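Local coordinates for mandelate racemase/muconate lactonizing enzyme family protein (PDB 3TOY), which belongs to the mandelate racemase/muconate lactonizing enzyme family, within the enolase superfamily, and binds calcium at three acidic residues of its barrel domain, at residues 185-190 and 212-217; 202-207 and 237-242; 158-163 and 337-342; 231-236 and 263-268. One frame throughout, in Å; residues are numbered along the deposited sequence.

Interactions 1 and 3 pair strands of one barrel sheet, in which strand 186-190 of interaction 1 lies next to strand 157-162 of interaction 3; their centres are about 10 Å apart, and Lys188 O lies 2.9 Å from Tyr163 N, a probable hydrogen bond. Interaction 2 joins the helix within the unit of interaction 1 to the loop that leads into strand 243-245, with centres about 8 Å apart and Leu216 O 2.9 Å from Thr242 N. Interaction 4 repeats helix-to-loop packing further along, its centre about 11 Å from that of interaction 2. One P4C molecule touches interactions 1, 2 and 3. In interaction 1 the Lys188 side chain lies about 4 Å from calcium; interaction 4 borders a different calcium ion.

Interaction 1: 185-190 and 212-217; sequences RAIKSK and PDIALM. With P4C (O-acetaldehydyl-hexaethylene glycol), chain R; ACT (acetate ion), chain F.
Lys188 lays its CG against Met217 CB at 3.7 Å, the two side chains crossing at about a right angle on the sheet face that also carries Ala186 and Ala215. Those alanines meet methyl to methyl, CB to CB at 3.7 Å. A bend at chi2 (82°) turns the thioether of Met217 back along the strand, which brings its CE to 4.1 Å from Ala186 CB. On the reverse face Ile187 CB meets Leu216 CD2 at 4.1 Å, and both residues pack on helix 196-210. Ile214 divides its branches: CG2 rests on Ile187 CG1, whereas CD1 comes within 3.5 Å of Arg185 NE, a nitrogen buried here with no partner in the model. Behind this packing run four backbone hydrogen bonds in parallel register, among them Ile187 N to Ala215 O at 2.8 Å, with the strand segments 20° apart. Past the contact, Lys188 NZ forms a salt bridge with Glu245, while Lys190 NZ bonds Asp219 and, at 2.9 Å, the acetate atom OXT. The pairing closes a beta-alpha-beta unit of the enolase-superfamily barrel, and Lys188-Ser189-Lys190 fits the Lys-X-Lys pattern of mandelate racemase relatives.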
# COMPACT_ATOMS: atom_id res chain seq x y z
N ARG A 185 14.99 -29.95 25.53
CA ARG A 185 15.48 -28.62 25.83
C ARG A 185 14.40 -27.58 25.50
O ARG A 185 14.69 -26.40 25.40
CB ARG A 185 16.76 -28.32 25.03
CG ARG A 185 17.99 -29.15 25.43
CD ARG A 185 18.57 -28.72 26.79
NE ARG A 185 17.98 -29.47 27.90
CZ ARG A 185 18.55 -30.53 28.47
NH1 ARG A 185 19.73 -30.97 28.06
NH2 ARG A 185 17.92 -31.16 29.46
N ALA A 186 13.17 -28.04 25.32
CA ALA A 186 12.05 -27.17 24.99
C ALA A 186 10.75 -27.84 25.44
O ALA A 186 10.58 -29.04 25.24
CB ALA A 186 12.03 -26.91 23.47
N ILE A 187 9.87 -27.05 26.07
CA ILE A 187 8.60 -27.50 26.64
C ILE A 187 7.47 -26.57 26.19
O ILE A 187 7.63 -25.35 26.25
CB ILE A 187 8.63 -27.41 28.18
CG1 ILE A 187 9.75 -28.29 28.76
CG2 ILE A 187 7.31 -27.85 28.77
CD1 ILE A 187 9.52 -29.76 28.49
N LYS A 188 6.33 -27.12 25.77
CA LYS A 188 5.15 -26.30 25.47
C LYS A 188 4.04 -26.58 26.46
O LYS A 188 3.79 -27.73 26.81
CB LYS A 188 4.65 -26.54 24.05
CG LYS A 188 3.45 -25.62 23.65
CD LYS A 188 3.23 -25.66 22.15
CE LYS A 188 2.48 -26.91 21.72
NZ LYS A 188 2.26 -26.94 20.24
N SER A 189 3.38 -25.52 26.92
CA SER A 189 2.20 -25.67 27.74
C SER A 189 1.02 -24.84 27.18
O SER A 189 1.17 -24.18 26.14
CB SER A 189 2.50 -25.29 29.17
OG SER A 189 1.44 -25.70 30.02
N LYS A 190 -0.12 -24.89 27.86
CA LYS A 190 -1.36 -24.27 27.37
C LYS A 190 -1.80 -23.08 28.19
O LYS A 190 -1.63 -23.03 29.42
CB LYS A 190 -2.53 -25.26 27.35
CG LYS A 190 -2.26 -26.61 26.73
CD LYS A 190 -2.00 -26.52 25.26
CE LYS A 190 -2.55 -27.74 24.51
NZ LYS A 190 -1.90 -27.74 23.15
N PRO A 212 16.66 -20.58 32.77
CA PRO A 212 16.75 -19.81 31.52
C PRO A 212 17.10 -20.62 30.27
O PRO A 212 16.88 -20.14 29.16
CB PRO A 212 17.86 -18.81 31.82
CG PRO A 212 18.73 -19.51 32.81
CD PRO A 212 17.76 -20.24 33.69
N ASP A 213 17.62 -21.83 30.43
CA ASP A 213 18.15 -22.56 29.27
C ASP A 213 17.20 -23.60 28.67
O ASP A 213 17.62 -24.43 27.85
CB ASP A 213 19.48 -23.22 29.64
CG ASP A 213 20.50 -22.21 30.11
OD1 ASP A 213 20.42 -21.03 29.69
OD2 ASP A 213 21.37 -22.59 30.92
N ILE A 214 15.94 -23.59 29.08
CA ILE A 214 14.95 -24.45 28.47
C ILE A 214 13.99 -23.54 27.69
O ILE A 214 13.53 -22.53 28.22
CB ILE A 214 14.17 -25.27 29.53
CG1 ILE A 214 15.11 -26.18 30.31
CG2 ILE A 214 13.09 -26.11 28.86
CD1 ILE A 214 15.86 -27.21 29.42
N ALA A 215 13.72 -23.87 26.43
CA ALA A 215 12.76 -23.09 25.65
C ALA A 215 11.34 -23.40 26.17
O ALA A 215 11.02 -24.54 26.49
CB ALA A 215 12.87 -23.38 24.17
N LEU A 216 10.51 -22.35 26.27
CA LEU A 216 9.11 -22.51 26.69
C LEU A 216 8.22 -21.92 25.59
O LEU A 216 8.44 -20.79 25.16
CB LEU A 216 8.85 -21.71 27.95
CG LEU A 216 9.34 -22.22 29.29
CD1 LEU A 216 8.93 -21.23 30.37
CD2 LEU A 216 8.74 -23.59 29.56
N MET A 217 7.23 -22.69 25.16
CA MET A 217 6.23 -22.20 24.22
C MET A 217 4.90 -22.16 24.91
O MET A 217 4.64 -22.95 25.83
CB MET A 217 6.14 -23.13 23.00
CG MET A 217 7.35 -23.08 22.06
SD MET A 217 8.72 -24.08 22.65
CE MET A 217 9.28 -24.88 21.12
O1 P4C R . 14.50 -18.76 13.69
C2 P4C R . 14.30 -20.18 13.80
C3 P4C R . 15.64 -20.91 13.82
O4 P4C R . 15.36 -22.28 13.51
C5 P4C R . 16.51 -23.14 13.54
C6 P4C R . 16.17 -24.50 14.16
O7 P4C R . 16.19 -24.38 15.58
C8 P4C R . 15.72 -25.51 16.33
C9 P4C R . 16.70 -25.75 17.49
O10 P4C R . 16.31 -25.15 18.73
C11 P4C R . 17.43 -24.84 19.59
C12 P4C R . 18.05 -23.48 19.25
O13 P4C R . 18.09 -22.61 20.39
C14 P4C R . 18.20 -21.22 20.06
C15 P4C R . 16.84 -20.51 20.01
O16 P4C R . 16.64 -19.59 21.09
C17 P4C R . 15.26 -19.30 21.36
C18 P4C R . 15.05 -18.73 22.76
O19 P4C R . 14.92 -19.77 23.74
C20 P4C R . 15.32 -19.38 25.06
C21 P4C R . 15.60 -20.61 25.93
O22 P4C R . 16.83 -21.23 25.56
C ACT F . -3.49 -29.18 20.18
O ACT F . -2.64 -30.02 19.79
OXT ACT F . -3.05 -28.04 20.46
CH3 ACT F . -4.95 -29.51 20.31

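Interaction 2: 202-207 and 237-242; sequences MIKGLR and ADYDLT. With P4C (O-acetaldehydyl-hexaethylene glycol), chain R.
Arg207 presents the edge of its guanidinium to the carbonyl of Tyr239, whose oxygen lies in the plane of the group and is gripped side-on by two nitrogens. NE makes the straighter bond to Tyr239 O, 2.9 Å long with 157° at the hydrogen; NH2 reaches the same oxygen at 3.2 Å, more bent but in the carbonyl plane. NH2 also adds a weak bond to Asp240 O, 2.9 Å away but only 121° at the hydrogen. The other flat group, the Tyr239 ring, has Lys204 N over one face, displaced toward the rim. Ile203 CG2 approaches that ring obliquely and sits 3.5 Å from Tyr239 CB, while Lys204 CB is also oblique to it, 3.7 Å from Tyr239 CE1. The phenol oxygen bonds back to Glu200, also on helix 196-210.

The arginine chain leaves with CG anti to the backbone N (chi1 179°) and then bends twice, which swings the guanidinium toward the loop between helix 226-236 and strand 243-245. Its NH1 is taken by Ile214 O and Gly211 O. Asp240 OD2 stands 4.3 Å from Arg207 NH2, well out of the guanidinium plane, so no N-H is aimed at it; this carboxylate oxygen instead lies 3.2 Å from P4C C20. Arg235 of the second subunit packs on the same residue.

The cation is therefore held chiefly by neutral main-chain oxygens, with NE and NH2 on Tyr239 O and NH1 on Ile214 O and Gly211 O. That fixes its rotation and ties two successive barrel loops to one helix, the Asp240 carboxylate probably adding only a longer-range attraction.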
# COMPACT_ATOMS: atom_id res chain seq x y z
N MET A 202 1.33 -19.41 35.82
CA MET A 202 1.83 -20.66 35.26
C MET A 202 3.21 -20.52 34.64
O MET A 202 4.11 -21.31 34.93
CB MET A 202 0.87 -21.23 34.22
CG MET A 202 1.37 -22.56 33.65
SD MET A 202 0.36 -23.18 32.29
CE MET A 202 1.04 -22.22 30.92
N ILE A 203 3.37 -19.52 33.77
CA ILE A 203 4.61 -19.33 33.03
C ILE A 203 5.73 -18.94 33.96
O ILE A 203 6.84 -19.45 33.86
CB ILE A 203 4.45 -18.19 32.01
CG1 ILE A 203 3.51 -18.63 30.91
CG2 ILE A 203 5.80 -17.78 31.47
CD1 ILE A 203 4.04 -19.81 30.12
N LYS A 204 5.44 -18.04 34.88
CA LYS A 204 6.43 -17.61 35.85
C LYS A 204 6.94 -18.81 36.65
O LYS A 204 8.15 -18.94 36.90
CB LYS A 204 5.85 -16.55 36.78
CG LYS A 204 6.89 -16.03 37.79
CD LYS A 204 6.26 -15.09 38.82
CE LYS A 204 7.36 -14.45 39.67
NZ LYS A 204 6.82 -13.36 40.51
N GLY A 205 6.02 -19.67 37.05
CA GLY A 205 6.35 -20.88 37.80
C GLY A 205 7.22 -21.80 36.97
O GLY A 205 8.25 -22.32 37.44
N LEU A 206 6.83 -22.01 35.72
CA LEU A 206 7.60 -22.89 34.84
C LEU A 206 9.00 -22.37 34.59
O LEU A 206 9.97 -23.14 34.60
CB LEU A 206 6.87 -23.13 33.52
CG LEU A 206 5.64 -24.03 33.58
CD1 LEU A 206 4.85 -23.96 32.27
CD2 LEU A 206 6.06 -25.49 33.92
N ARG A 207 9.13 -21.06 34.34
CA ARG A 207 10.42 -20.45 34.03
C ARG A 207 11.34 -20.49 35.26
O ARG A 207 12.56 -20.61 35.12
CB ARG A 207 10.23 -18.99 33.54
CG ARG A 207 11.50 -18.22 33.20
CD ARG A 207 12.37 -18.96 32.18
NE ARG A 207 11.96 -18.79 30.78
CZ ARG A 207 12.31 -19.62 29.80
NH1 ARG A 207 13.04 -20.69 30.07
NH2 ARG A 207 11.90 -19.39 28.55
N ALA A 237 5.90 -10.98 27.83
CA ALA A 237 7.16 -10.87 27.09
C ALA A 237 8.42 -10.95 27.97
O ALA A 237 9.52 -11.16 27.47
CB ALA A 237 7.16 -9.62 26.24
N ASP A 238 8.27 -10.81 29.28
CA ASP A 238 9.42 -10.86 30.20
C ASP A 238 9.90 -12.28 30.51
O ASP A 238 10.89 -12.45 31.22
CB ASP A 238 9.09 -10.15 31.51
CG ASP A 238 9.14 -8.65 31.38
OD1 ASP A 238 9.92 -8.15 30.54
OD2 ASP A 238 8.39 -7.96 32.12
N TYR A 239 9.21 -13.29 30.01
CA TYR A 239 9.55 -14.66 30.36
C TYR A 239 10.32 -15.41 29.28
O TYR A 239 10.57 -16.60 29.40
CB TYR A 239 8.30 -15.42 30.76
CG TYR A 239 7.63 -14.77 31.95
CD1 TYR A 239 8.13 -14.96 33.23
CD2 TYR A 239 6.52 -13.95 31.78
CE1 TYR A 239 7.53 -14.36 34.33
CE2 TYR A 239 5.92 -13.34 32.87
CZ TYR A 239 6.43 -13.55 34.14
OH TYR A 239 5.84 -12.95 35.22
N ASP A 240 10.69 -14.69 28.22
CA ASP A 240 11.54 -15.24 27.19
C ASP A 240 10.90 -16.46 26.51
O ASP A 240 11.54 -17.52 26.36
CB ASP A 240 12.91 -15.61 27.77
CG ASP A 240 13.96 -15.85 26.70
OD1 ASP A 240 13.92 -15.16 25.67
OD2 ASP A 240 14.83 -16.74 26.89
N LEU A 241 9.64 -16.32 26.10
CA LEU A 241 8.94 -17.39 25.38
C LEU A 241 9.43 -17.50 23.94
O LEU A 241 9.76 -16.51 23.30
CB LEU A 241 7.43 -17.13 25.40
CG LEU A 241 6.85 -17.00 26.80
CD1 LEU A 241 5.36 -16.72 26.74
CD2 LEU A 241 7.14 -18.30 27.54
N THR A 242 9.47 -18.72 23.42
CA THR A 242 9.92 -18.95 22.06
C THR A 242 8.84 -18.59 21.05
O THR A 242 9.15 -18.07 19.98
CB THR A 242 10.35 -20.42 21.91
OG1 THR A 242 11.61 -20.58 22.57
CG2 THR A 242 10.49 -20.82 20.43
O1 P4C R . 14.50 -18.76 13.69
C2 P4C R . 14.30 -20.18 13.80
C3 P4C R . 15.64 -20.91 13.82
O4 P4C R . 15.36 -22.28 13.51
C5 P4C R . 16.51 -23.14 13.54
C6 P4C R . 16.17 -24.50 14.16
O7 P4C R . 16.19 -24.38 15.58
C8 P4C R . 15.72 -25.51 16.33
C9 P4C R . 16.70 -25.75 17.49
O10 P4C R . 16.31 -25.15 18.73
C11 P4C R . 17.43 -24.84 19.59
C12 P4C R . 18.05 -23.48 19.25
O13 P4C R . 18.09 -22.61 20.39
C14 P4C R . 18.20 -21.22 20.06
C15 P4C R . 16.84 -20.51 20.01
O16 P4C R . 16.64 -19.59 21.09
C17 P4C R . 15.26 -19.30 21.36
C18 P4C R . 15.05 -18.73 22.76
O19 P4C R . 14.92 -19.77 23.74
C20 P4C R . 15.32 -19.38 25.06
C21 P4C R . 15.60 -20.61 25.93
O22 P4C R . 16.83 -21.23 25.56

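Interaction 3: 158-163 and 337-342; sequences PAYDSY and AHFLEV. With P4C (O-acetaldehydyl-hexaethylene glycol), chain R.
Ser162 OG donates to Glu341 OE2 at 2.7 Å, on the carboxylate's anti lone pair, where the first and last parallel strands of the enolase-type barrel close on each other. Beside this bond the Tyr160 ring slants across Glu341, whose CA sits over one ring face, 4.0 Å from the centroid. Along the CD2-CE2 edge of the same ring, Phe339 CB lies in its plane, and the Tyr160 edge points at the Phe339 face in an offset edge-to-face pair, centroids 5.7 Å apart and planes at 81°. Tyr160 attains this pose with CG between the backbone N and carbonyl carbon (chi1 65°). On the other face of the sheet Ala159 CB packs on Val342 CG2 at 3.7 Å.

The parallel backbone bonds set the frame: Leu340 N to Pro158 O is 2.8 Å, and Val342 N meets Tyr160 O nearly head-on. Further out, Lys188 NZ forms a salt bridge with Glu341 OE2 and a hydrogen bond with Tyr160 OH, and Ile322 N bonds Glu341 OE1. Toward the pocket, the His338 ring is layered between Phe339 CD1 and P4C C2. P4C C8 lies over a face of Phe339, and P4C O10 is 3.6 Å from Phe339 CZ.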
# COMPACT_ATOMS: atom_id res chain seq x y z
N PRO A 158 15.42 -31.39 16.25
CA PRO A 158 15.10 -30.90 17.59
C PRO A 158 13.61 -31.05 17.89
O PRO A 158 12.75 -30.80 17.01
CB PRO A 158 15.50 -29.42 17.55
CG PRO A 158 16.47 -29.30 16.40
CD PRO A 158 16.08 -30.38 15.41
N ALA A 159 13.30 -31.45 19.11
CA ALA A 159 11.94 -31.71 19.52
C ALA A 159 11.57 -30.93 20.77
O ALA A 159 12.44 -30.54 21.56
CB ALA A 159 11.74 -33.23 19.76
N TYR A 160 10.28 -30.72 20.96
CA TYR A 160 9.81 -30.22 22.23
C TYR A 160 8.70 -31.09 22.75
O TYR A 160 7.97 -31.73 21.99
CB TYR A 160 9.34 -28.76 22.16
CG TYR A 160 8.12 -28.53 21.31
CD1 TYR A 160 6.84 -28.60 21.85
CD2 TYR A 160 8.25 -28.21 19.95
CE1 TYR A 160 5.71 -28.39 21.08
CE2 TYR A 160 7.12 -28.01 19.16
CZ TYR A 160 5.87 -28.08 19.74
OH TYR A 160 4.77 -27.84 18.96
N ASP A 161 8.56 -31.08 24.07
CA ASP A 161 7.59 -31.92 24.75
C ASP A 161 6.30 -31.13 24.98
O ASP A 161 6.30 -30.08 25.63
CB ASP A 161 8.19 -32.41 26.08
CG ASP A 161 7.63 -33.76 26.51
OD1 ASP A 161 6.87 -34.39 25.75
OD2 ASP A 161 7.98 -34.19 27.64
N SER A 162 5.20 -31.66 24.47
CA SER A 162 3.99 -30.90 24.37
C SER A 162 2.99 -31.31 25.44
O SER A 162 2.49 -32.44 25.43
CB SER A 162 3.43 -31.08 22.94
OG SER A 162 2.36 -30.21 22.68
N TYR A 163 2.69 -30.38 26.34
CA TYR A 163 1.79 -30.64 27.46
C TYR A 163 0.50 -29.83 27.40
O TYR A 163 0.36 -28.89 26.61
CB TYR A 163 2.52 -30.33 28.76
CG TYR A 163 3.65 -31.28 29.05
CD1 TYR A 163 3.43 -32.48 29.74
CD2 TYR A 163 4.95 -30.98 28.68
CE1 TYR A 163 4.47 -33.35 30.02
CE2 TYR A 163 6.00 -31.85 28.96
CZ TYR A 163 5.75 -33.03 29.63
OH TYR A 163 6.79 -33.90 29.91
N ALA A 337 13.10 -26.04 8.33
CA ALA A 337 12.76 -26.89 9.47
C ALA A 337 13.12 -26.27 10.82
O ALA A 337 14.22 -25.76 11.01
CB ALA A 337 13.44 -28.29 9.34
N HIS A 338 12.21 -26.38 11.77
CA HIS A 338 12.37 -25.73 13.07
C HIS A 338 12.25 -26.82 14.15
O HIS A 338 13.26 -27.45 14.49
CB HIS A 338 11.32 -24.60 13.18
CG HIS A 338 11.51 -23.68 14.35
ND1 HIS A 338 10.54 -22.78 14.74
CD2 HIS A 338 12.55 -23.50 15.20
CE1 HIS A 338 10.98 -22.08 15.78
NE2 HIS A 338 12.20 -22.50 16.08
N PHE A 339 11.06 -27.05 14.67
CA PHE A 339 10.87 -28.08 15.74
C PHE A 339 9.94 -29.22 15.31
O PHE A 339 9.01 -29.02 14.53
CB PHE A 339 10.23 -27.46 16.97
CG PHE A 339 11.19 -26.86 17.93
CD1 PHE A 339 11.31 -25.48 18.02
CD2 PHE A 339 11.95 -27.67 18.78
CE1 PHE A 339 12.19 -24.91 18.92
CE2 PHE A 339 12.83 -27.10 19.69
CZ PHE A 339 12.95 -25.72 19.77
N LEU A 340 10.17 -30.41 15.88
CA LEU A 340 9.21 -31.51 15.81
C LEU A 340 8.46 -31.55 17.15
O LEU A 340 9.08 -31.54 18.23
CB LEU A 340 9.95 -32.84 15.51
CG LEU A 340 9.07 -34.10 15.38
CD1 LEU A 340 9.74 -35.11 14.45
CD2 LEU A 340 8.76 -34.74 16.73
N GLU A 341 7.12 -31.52 17.09
CA GLU A 341 6.29 -31.58 18.30
C GLU A 341 6.12 -33.02 18.79
O GLU A 341 5.59 -33.87 18.06
CB GLU A 341 4.87 -31.06 18.02
CG GLU A 341 4.00 -31.01 19.30
CD GLU A 341 2.62 -30.41 19.07
OE1 GLU A 341 2.14 -30.40 17.90
OE2 GLU A 341 2.02 -29.96 20.06
N VAL A 342 6.51 -33.28 20.03
CA VAL A 342 6.31 -34.62 20.57
C VAL A 342 5.10 -34.65 21.46
O VAL A 342 5.11 -34.12 22.57
CB VAL A 342 7.53 -35.12 21.36
CG1 VAL A 342 7.21 -36.48 22.02
CG2 VAL A 342 8.75 -35.23 20.46
O1 P4C R . 14.50 -18.76 13.69
C2 P4C R . 14.30 -20.18 13.80
C3 P4C R . 15.64 -20.91 13.82
O4 P4C R . 15.36 -22.28 13.51
C5 P4C R . 16.51 -23.14 13.54
C6 P4C R . 16.17 -24.50 14.16
O7 P4C R . 16.19 -24.38 15.58
C8 P4C R . 15.72 -25.51 16.33
C9 P4C R . 16.70 -25.75 17.49
O10 P4C R . 16.31 -25.15 18.73
C11 P4C R . 17.43 -24.84 19.59
C12 P4C R . 18.05 -23.48 19.25
O13 P4C R . 18.09 -22.61 20.39
C14 P4C R . 18.20 -21.22 20.06
C15 P4C R . 16.84 -20.51 20.01
O16 P4C R . 16.64 -19.59 21.09
C17 P4C R . 15.26 -19.30 21.36
C18 P4C R . 15.05 -18.73 22.76
O19 P4C R . 14.92 -19.77 23.74
C20 P4C R . 15.32 -19.38 25.06
C21 P4C R . 15.60 -20.61 25.93
O22 P4C R . 16.83 -21.23 25.56

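Interaction 4: 231-236 and 263-268; sequences RRIARL and SEIPIQ. With CA (calcium ion), chain I; P4C (O-acetaldehydyl-hexaethylene glycol), chain N.
Ser263, whose OG touches Ile233 CG2 at 3.3 Å, directs that same hydroxyl to Ile265 O, an oxygen that takes two donors. The serine bond is short, 2.5 Å, in the carbonyl plane and on a lone pair; water 1 supplies the second, longer one at 3.1 Å. OG is placed there by standing anti to the backbone N (chi1 180°). The main-chain oxygen of the same residue, Ser263 O, binds a calcium ion at 2.6 Å, alongside three waters and Arg260 O, and water 1 joins the ion to Ile265 O.

Residues 263-266 follow helix 253-262 and lead into strand 267-269 of the barrel sheet, so the contact packs one outer helix of the barrel, 226-236, against the approach to a strand. Ile233 does most of this work. Its CG2 branch covers Ile265 CD1 at 3.7 Å, and its longer branch extends (chi2 171°) until CD1 meets Ile267 CD1 at 3.8 Å, the two side chains crossing at about a right angle. Ile244 and Val259 complete the apolar cluster around Ile233.

Away from the core, Glu264 forms a salt bridge with Arg262 of the second subunit. Arg231, paired with Glu228, carries O19 of another P4C molecule over the centre of one guanidinium face, 3.5 Å from Arg231 NH1.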
# COMPACT_ATOMS: atom_id res chain seq x y z
N ARG A 231 -2.87 -7.84 24.45
CA ARG A 231 -2.73 -7.44 25.85
C ARG A 231 -1.96 -8.51 26.65
O ARG A 231 -1.02 -8.20 27.37
CB ARG A 231 -4.11 -7.21 26.48
CG ARG A 231 -4.04 -6.38 27.75
CD ARG A 231 -5.41 -6.21 28.43
NE ARG A 231 -5.90 -7.50 28.89
CZ ARG A 231 -5.68 -7.99 30.11
NH1 ARG A 231 -4.99 -7.26 30.99
NH2 ARG A 231 -6.13 -9.19 30.45
N ARG A 232 -2.36 -9.77 26.52
CA ARG A 232 -1.68 -10.83 27.29
C ARG A 232 -0.24 -11.01 26.85
O ARG A 232 0.65 -11.20 27.69
CB ARG A 232 -2.41 -12.16 27.16
CG ARG A 232 -3.86 -12.09 27.67
CD ARG A 232 -4.37 -13.44 28.18
NE ARG A 232 -5.77 -13.33 28.61
CZ ARG A 232 -6.47 -14.31 29.16
NH1 ARG A 232 -5.91 -15.49 29.40
NH2 ARG A 232 -7.75 -14.11 29.48
N ILE A 233 -0.02 -11.01 25.54
CA ILE A 233 1.33 -11.22 25.02
C ILE A 233 2.31 -10.17 25.54
O ILE A 233 3.43 -10.50 25.93
CB ILE A 233 1.35 -11.29 23.46
CG1 ILE A 233 0.58 -12.54 23.00
CG2 ILE A 233 2.81 -11.27 22.96
CD1 ILE A 233 0.35 -12.59 21.44
N ALA A 234 1.89 -8.91 25.59
CA ALA A 234 2.79 -7.86 26.08
C ALA A 234 3.19 -8.11 27.54
O ALA A 234 4.31 -7.81 27.97
CB ALA A 234 2.16 -6.51 25.94
N ARG A 235 2.27 -8.65 28.30
CA ARG A 235 2.50 -8.85 29.73
C ARG A 235 3.35 -10.10 29.96
O ARG A 235 3.93 -10.27 31.03
CB ARG A 235 1.15 -8.96 30.45
CG ARG A 235 0.35 -7.67 30.34
CD ARG A 235 0.69 -6.69 31.47
NE ARG A 235 0.24 -7.23 32.75
CZ ARG A 235 -0.96 -6.97 33.29
NH1 ARG A 235 -1.81 -6.16 32.67
NH2 ARG A 235 -1.30 -7.54 34.45
N LEU A 236 3.42 -10.97 28.96
CA LEU A 236 4.20 -12.21 29.08
C LEU A 236 5.59 -12.11 28.45
O LEU A 236 6.39 -13.07 28.51
CB LEU A 236 3.46 -13.37 28.42
CG LEU A 236 2.15 -13.79 29.08
CD1 LEU A 236 1.35 -14.73 28.17
CD2 LEU A 236 2.45 -14.44 30.44
N SER A 263 2.93 -7.90 18.23
CA SER A 263 3.59 -8.81 19.20
C SER A 263 5.12 -8.73 19.20
O SER A 263 5.75 -8.73 18.14
CB SER A 263 3.20 -10.28 18.93
OG SER A 263 3.84 -11.13 19.88
N GLU A 264 5.72 -8.72 20.38
CA GLU A 264 7.17 -8.84 20.50
C GLU A 264 7.60 -10.32 20.63
O GLU A 264 8.79 -10.62 20.70
CB GLU A 264 7.68 -8.02 21.69
CG GLU A 264 7.47 -6.51 21.55
CD GLU A 264 8.48 -5.85 20.61
OE1 GLU A 264 8.76 -6.41 19.52
OE2 GLU A 264 8.98 -4.75 20.96
N ILE A 265 6.63 -11.22 20.66
CA ILE A 265 6.93 -12.66 20.69
C ILE A 265 6.46 -13.27 19.39
O ILE A 265 5.38 -12.92 18.92
CB ILE A 265 6.18 -13.36 21.86
CG1 ILE A 265 6.43 -12.60 23.18
CG2 ILE A 265 6.59 -14.84 21.95
CD1 ILE A 265 5.64 -13.19 24.41
N PRO A 266 7.28 -14.17 18.79
CA PRO A 266 6.88 -14.74 17.52
C PRO A 266 5.53 -15.44 17.63
O PRO A 266 5.23 -16.10 18.64
CB PRO A 266 8.00 -15.72 17.19
CG PRO A 266 9.25 -15.10 17.91
CD PRO A 266 8.65 -14.53 19.19
N ILE A 267 4.72 -15.30 16.59
CA ILE A 267 3.40 -15.92 16.54
C ILE A 267 3.49 -17.19 15.72
O ILE A 267 3.99 -17.16 14.59
CB ILE A 267 2.39 -14.97 15.87
CG1 ILE A 267 2.26 -13.69 16.71
CG2 ILE A 267 1.02 -15.63 15.72
CD1 ILE A 267 1.84 -13.94 18.22
N GLN A 268 3.03 -18.30 16.30
CA GLN A 268 3.02 -19.62 15.66
C GLN A 268 1.56 -20.01 15.36
O GLN A 268 0.65 -19.74 16.16
CB GLN A 268 3.62 -20.65 16.65
CG GLN A 268 3.55 -22.11 16.22
CD GLN A 268 4.44 -22.41 15.03
OE1 GLN A 268 4.09 -22.06 13.90
NE2 GLN A 268 5.60 -23.06 15.27
CA CA I . 5.74 -9.14 15.61
O1 P4C N . -10.72 -8.02 23.98
C2 P4C N . -11.98 -7.51 24.46
C3 P4C N . -12.44 -8.39 25.61
O4 P4C N . -13.73 -8.89 25.30
C5 P4C N . -14.09 -10.01 26.10
C6 P4C N . -15.41 -9.67 26.79
O7 P4C N . -15.13 -8.80 27.89
C8 P4C N . -16.35 -8.39 28.53
C9 P4C N . -16.03 -7.44 29.67
O10 P4C N . -15.34 -8.19 30.66
C11 P4C N . -15.15 -7.41 31.83
C12 P4C N . -14.20 -8.16 32.75
O13 P4C N . -13.07 -8.59 31.99
C14 P4C N . -12.06 -9.16 32.82
C15 P4C N . -10.79 -9.32 31.99
O16 P4C N . -10.21 -8.03 31.80
C17 P4C N . -9.37 -7.95 30.65
C18 P4C N . -8.98 -6.49 30.46
O19 P4C N . -8.18 -6.05 31.55
C20 P4C N . -7.89 -4.65 31.51
C21 P4C N . -7.17 -4.21 32.78
O22 P4C N . -8.07 -4.22 33.90
O HOH W 1 5.47 -11.41 16.21
O HOH W 2 6.23 -7.11 14.91
O HOH W 3 6.51 -10.16 13.41